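Local coordinates for substrate binding periplasmic protein (PDB 3LOP) that probably captures small substrates such as leucine in the periplasm, holding the ligand in a cleft between two lobes of alternating strands and helices, at residues A[56-70]-A[84-98]. Numbering follows the deposited sequence.
Sequences QKIEQTVRNVRDMAR and ANVEALMREGVLAEA
Helices 58-70 and 84-91 pack side by side on one face of the parallel sheet in a lobe of this periplasmic binding protein, an example of how consecutive helices linked through strand 74-78 of the sheet lock together in an alpha/beta fold. Their axes cross at -51° with 8.6 Å between them; a Schellman motif at Gly93 then turns the chain, and helix 94-98 runs nearly parallel to helix 58-70. Ile58 starts the seam with CG2 pressed tightly on Ala88 CB at 3.4 Å, while its CD1 lies against Ala84 CB. One turn on, Val62 has CG1 anti to the backbone N (chi1 169°), which directs that methyl to Val94 CG2 at 3.6 Å and to the Glu92 carboxylate. Leu89 enters between Val62 and Val65, its CD2 lying 3.8 Å from Val65 CG2. Val65 divides its branches between the two shorter helices, since its CG1 meets Val94 CG1. Ala69 CB and Ala98 CB close the apolar row at 3.7 Å. Toward the ligand cleft, Asn85 fits beside Thr61 and Gln56, and the Gln56 side chain lies about 5 Å from the bound leucine (nearest atoms); Gln56 O also accepts a hydrogen bond from Arg180. Along the more exposed flank, toward the C-terminal end of helix 58-70, the contact is ionic. The Arg66 side chain bends at chi3 (-76°), and NE gives an almost straight bond, 3.0 Å long, to Glu97 OE2, which lies in the guanidinium plane. Water 1 joins Arg66 NH1 to Glu92 OE1, tying the same guanidinium to a second carboxylate. The extended Arg70 brings NH2 to that same Glu97 OE2 at 2.9 Å, above the carboxylate plane and from the face opposite to Arg66 NE, so two charged donors grip one oxygen.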
# COMPACT_ATOMS: atom_id res chain seq x y z
N GLN A 56 -7.39 -12.21 2.04
CA GLN A 56 -8.03 -10.90 2.14
C GLN A 56 -9.46 -11.01 2.67
O GLN A 56 -10.27 -10.10 2.49
CB GLN A 56 -8.03 -10.12 0.81
CG GLN A 56 -8.15 -8.61 1.09
CD GLN A 56 -8.47 -7.77 -0.13
OE1 GLN A 56 -9.33 -8.12 -0.94
NE2 GLN A 56 -7.82 -6.62 -0.23
N LYS A 57 -9.77 -12.13 3.31
CA LYS A 57 -11.09 -12.31 3.90
C LYS A 57 -11.05 -11.59 5.25
O LYS A 57 -10.21 -11.89 6.10
CB LYS A 57 -11.38 -13.80 4.10
CG LYS A 57 -11.54 -14.55 2.79
CD LYS A 57 -11.81 -16.03 3.02
CE LYS A 57 -12.03 -16.75 1.70
NZ LYS A 57 -12.34 -18.18 1.89
N ILE A 58 -11.95 -10.63 5.42
CA ILE A 58 -11.99 -9.83 6.64
C ILE A 58 -11.97 -10.64 7.94
O ILE A 58 -11.17 -10.35 8.84
CB ILE A 58 -13.22 -8.90 6.63
CG1 ILE A 58 -13.17 -8.03 5.37
CG2 ILE A 58 -13.23 -8.02 7.87
CD1 ILE A 58 -14.45 -7.26 5.11
N GLU A 59 -12.84 -11.64 8.04
CA GLU A 59 -12.90 -12.45 9.25
C GLU A 59 -11.62 -13.26 9.47
O GLU A 59 -11.23 -13.51 10.61
CB GLU A 59 -14.09 -13.41 9.20
CG GLU A 59 -15.45 -12.74 9.24
CD GLU A 59 -16.58 -13.74 9.39
OE1 GLU A 59 -16.61 -14.46 10.41
OE2 GLU A 59 -17.45 -13.81 8.49
N GLN A 60 -10.97 -13.66 8.38
CA GLN A 60 -9.74 -14.44 8.50
C GLN A 60 -8.57 -13.56 8.95
O GLN A 60 -7.67 -14.04 9.63
CB GLN A 60 -9.40 -15.13 7.17
CG GLN A 60 -8.38 -16.25 7.32
CD GLN A 60 -8.84 -17.33 8.30
OE1 GLN A 60 -9.90 -17.93 8.12
NE2 GLN A 60 -8.05 -17.57 9.34
N THR A 61 -8.59 -12.28 8.57
CA THR A 61 -7.52 -11.38 9.01
C THR A 61 -7.63 -11.28 10.53
O THR A 61 -6.63 -11.37 11.25
CB THR A 61 -7.68 -9.97 8.40
OG1 THR A 61 -7.59 -10.04 6.97
CG2 THR A 61 -6.59 -9.04 8.93
N VAL A 62 -8.86 -11.10 11.01
CA VAL A 62 -9.12 -11.00 12.44
C VAL A 62 -8.65 -12.26 13.16
O VAL A 62 -7.92 -12.18 14.15
CB VAL A 62 -10.62 -10.78 12.72
CG1 VAL A 62 -10.91 -10.95 14.20
CG2 VAL A 62 -11.04 -9.39 12.26
N ARG A 63 -9.05 -13.43 12.67
CA ARG A 63 -8.65 -14.68 13.31
C ARG A 63 -7.13 -14.87 13.28
O ARG A 63 -6.53 -15.26 14.28
CB ARG A 63 -9.35 -15.88 12.65
CG ARG A 63 -10.83 -15.98 12.98
CD ARG A 63 -11.39 -17.36 12.65
NE ARG A 63 -11.45 -17.62 11.22
CZ ARG A 63 -12.36 -17.10 10.40
NH1 ARG A 63 -13.29 -16.29 10.88
NH2 ARG A 63 -12.34 -17.39 9.11
N ASN A 64 -6.52 -14.60 12.13
CA ASN A 64 -5.08 -14.75 11.99
C ASN A 64 -4.31 -13.91 13.00
O ASN A 64 -3.44 -14.42 13.70
CB ASN A 64 -4.63 -14.34 10.58
CG ASN A 64 -4.88 -15.41 9.54
OD1 ASN A 64 -5.40 -16.48 9.84
ND2 ASN A 64 -4.51 -15.11 8.31
N VAL A 65 -4.63 -12.63 13.08
CA VAL A 65 -3.93 -11.75 14.00
C VAL A 65 -4.11 -12.16 15.45
O VAL A 65 -3.14 -12.20 16.21
CB VAL A 65 -4.35 -10.28 13.80
CG1 VAL A 65 -3.67 -9.39 14.84
CG2 VAL A 65 -3.96 -9.82 12.40
N ARG A 66 -5.34 -12.48 15.85
CA ARG A 66 -5.58 -12.89 17.22
C ARG A 66 -4.80 -14.17 17.54
O ARG A 66 -4.14 -14.26 18.57
CB ARG A 66 -7.08 -13.13 17.46
CG ARG A 66 -7.39 -13.67 18.85
CD ARG A 66 -8.87 -13.62 19.16
NE ARG A 66 -9.32 -12.27 19.48
CZ ARG A 66 -10.26 -11.61 18.81
NH1 ARG A 66 -10.86 -12.19 17.78
NH2 ARG A 66 -10.60 -10.39 19.18
N ASP A 67 -4.88 -15.16 16.64
CA ASP A 67 -4.16 -16.41 16.85
C ASP A 67 -2.65 -16.20 16.93
O ASP A 67 -1.99 -16.70 17.85
CB ASP A 67 -4.45 -17.40 15.71
CG ASP A 67 -5.88 -17.90 15.70
OD1 ASP A 67 -6.52 -17.93 16.78
OD2 ASP A 67 -6.38 -18.27 14.61
N MSE A 68 -2.08 -15.48 15.97
CA MSE A 68 -0.64 -15.25 15.96
C MSE A 68 -0.16 -14.40 17.15
O MSE A 68 0.94 -14.61 17.66
CB MSE A 68 -0.19 -14.62 14.62
CG MSE A 68 0.28 -15.67 13.56
SE MSE A 68 0.88 -14.98 11.86
CE MSE A 68 -0.70 -14.19 11.61
N ALA A 69 -0.99 -13.46 17.59
CA ALA A 69 -0.60 -12.61 18.72
C ALA A 69 -0.46 -13.42 20.00
O ALA A 69 0.29 -13.04 20.90
CB ALA A 69 -1.64 -11.51 18.91
N ARG A 70 -1.18 -14.53 20.08
CA ARG A 70 -1.14 -15.37 21.26
C ARG A 70 -0.09 -16.47 21.23
O ARG A 70 0.51 -16.79 22.26
CB ARG A 70 -2.52 -16.00 21.48
CG ARG A 70 -3.61 -14.97 21.70
CD ARG A 70 -4.96 -15.62 21.93
NE ARG A 70 -5.98 -14.62 22.20
CZ ARG A 70 -7.23 -14.91 22.56
NH1 ARG A 70 -7.61 -16.17 22.69
NH2 ARG A 70 -8.09 -13.93 22.80
N ALA A 84 -10.91 -2.64 4.50
CA ALA A 84 -11.93 -3.31 5.31
C ALA A 84 -11.30 -4.25 6.33
O ALA A 84 -11.79 -4.38 7.45
CB ALA A 84 -12.88 -4.10 4.40
N ASN A 85 -10.20 -4.90 5.94
CA ASN A 85 -9.52 -5.83 6.83
C ASN A 85 -8.92 -5.13 8.04
O ASN A 85 -9.09 -5.58 9.17
CB ASN A 85 -8.43 -6.58 6.05
CG ASN A 85 -8.99 -7.39 4.89
OD1 ASN A 85 -9.04 -8.62 4.94
ND2 ASN A 85 -9.42 -6.69 3.85
N VAL A 86 -8.23 -4.02 7.81
CA VAL A 86 -7.63 -3.29 8.91
C VAL A 86 -8.71 -2.65 9.78
O VAL A 86 -8.60 -2.65 11.00
CB VAL A 86 -6.67 -2.20 8.42
CG1 VAL A 86 -6.10 -1.44 9.61
CG2 VAL A 86 -5.54 -2.83 7.62
N GLU A 87 -9.75 -2.11 9.16
CA GLU A 87 -10.82 -1.49 9.94
C GLU A 87 -11.49 -2.51 10.85
O GLU A 87 -11.97 -2.15 11.93
CB GLU A 87 -11.83 -0.80 9.01
CG GLU A 87 -11.22 0.38 8.26
CD GLU A 87 -12.23 1.19 7.46
OE1 GLU A 87 -13.30 0.65 7.11
OE2 GLU A 87 -11.95 2.38 7.17
N ALA A 88 -11.51 -3.77 10.44
CA ALA A 88 -12.11 -4.82 11.27
C ALA A 88 -11.20 -5.07 12.47
O ALA A 88 -11.66 -5.26 13.59
CB ALA A 88 -12.30 -6.10 10.46
N LEU A 89 -9.88 -5.07 12.24
CA LEU A 89 -8.95 -5.28 13.34
C LEU A 89 -9.13 -4.17 14.38
O LEU A 89 -9.02 -4.41 15.58
CB LEU A 89 -7.50 -5.26 12.84
CG LEU A 89 -7.04 -6.43 11.97
CD1 LEU A 89 -5.63 -6.18 11.47
CD2 LEU A 89 -7.10 -7.72 12.77
N MSE A 90 -9.39 -2.96 13.91
CA MSE A 90 -9.59 -1.82 14.80
C MSE A 90 -10.95 -1.92 15.49
O MSE A 90 -11.04 -1.91 16.72
CB MSE A 90 -9.49 -0.51 14.02
CG MSE A 90 -8.17 -0.31 13.28
SE MSE A 90 -7.99 1.41 12.39
CE MSE A 90 -9.22 1.15 10.93
N ARG A 91 -12.00 -2.03 14.69
CA ARG A 91 -13.37 -2.11 15.19
C ARG A 91 -13.61 -3.24 16.18
O ARG A 91 -14.24 -3.05 17.22
CB ARG A 91 -14.33 -2.25 14.01
CG ARG A 91 -15.80 -2.30 14.40
CD ARG A 91 -16.68 -2.59 13.19
NE ARG A 91 -16.43 -1.66 12.10
CZ ARG A 91 -15.79 -1.97 10.97
NH1 ARG A 91 -15.33 -3.21 10.79
NH2 ARG A 91 -15.61 -1.06 10.03
N GLU A 92 -13.10 -4.43 15.86
CA GLU A 92 -13.29 -5.59 16.72
C GLU A 92 -12.33 -5.64 17.91
O GLU A 92 -12.37 -6.58 18.70
CB GLU A 92 -13.20 -6.86 15.88
CG GLU A 92 -14.33 -6.96 14.86
CD GLU A 92 -14.26 -8.20 14.00
OE1 GLU A 92 -14.10 -9.30 14.56
OE2 GLU A 92 -14.37 -8.06 12.76
N GLY A 93 -11.47 -4.63 18.01
CA GLY A 93 -10.54 -4.55 19.12
C GLY A 93 -9.45 -5.61 19.20
O GLY A 93 -8.94 -5.90 20.28
N VAL A 94 -9.09 -6.19 18.06
CA VAL A 94 -8.06 -7.22 18.04
C VAL A 94 -6.69 -6.67 18.45
O VAL A 94 -5.97 -7.29 19.23
CB VAL A 94 -7.94 -7.85 16.64
CG1 VAL A 94 -6.87 -8.92 16.64
CG2 VAL A 94 -9.28 -8.44 16.22
N LEU A 95 -6.34 -5.51 17.91
CA LEU A 95 -5.05 -4.91 18.23
C LEU A 95 -5.02 -4.46 19.69
O LEU A 95 -4.02 -4.63 20.37
CB LEU A 95 -4.77 -3.72 17.31
CG LEU A 95 -4.75 -4.01 15.81
CD1 LEU A 95 -4.51 -2.71 15.06
CD2 LEU A 95 -3.66 -5.02 15.49
N ALA A 96 -6.12 -3.88 20.16
CA ALA A 96 -6.21 -3.41 21.53
C ALA A 96 -6.05 -4.56 22.52
O ALA A 96 -5.40 -4.43 23.55
CB ALA A 96 -7.54 -2.70 21.76
N GLU A 97 -6.67 -5.68 22.19
CA GLU A 97 -6.62 -6.86 23.05
C GLU A 97 -5.21 -7.41 23.18
O GLU A 97 -4.79 -7.84 24.26
CB GLU A 97 -7.55 -7.92 22.48
CG GLU A 97 -7.54 -9.25 23.20
CD GLU A 97 -8.51 -10.22 22.57
OE1 GLU A 97 -9.73 -10.00 22.70
OE2 GLU A 97 -8.05 -11.18 21.92
N ALA A 98 -4.47 -7.39 22.08
CA ALA A 98 -3.11 -7.89 22.07
C ALA A 98 -2.07 -6.80 22.36
O ALA A 98 -0.90 -7.11 22.53
CB ALA A 98 -2.81 -8.54 20.71
O HOH W 1 -13.41 -10.47 17.08
O HOH W 2 -4.76 -11.81 22.01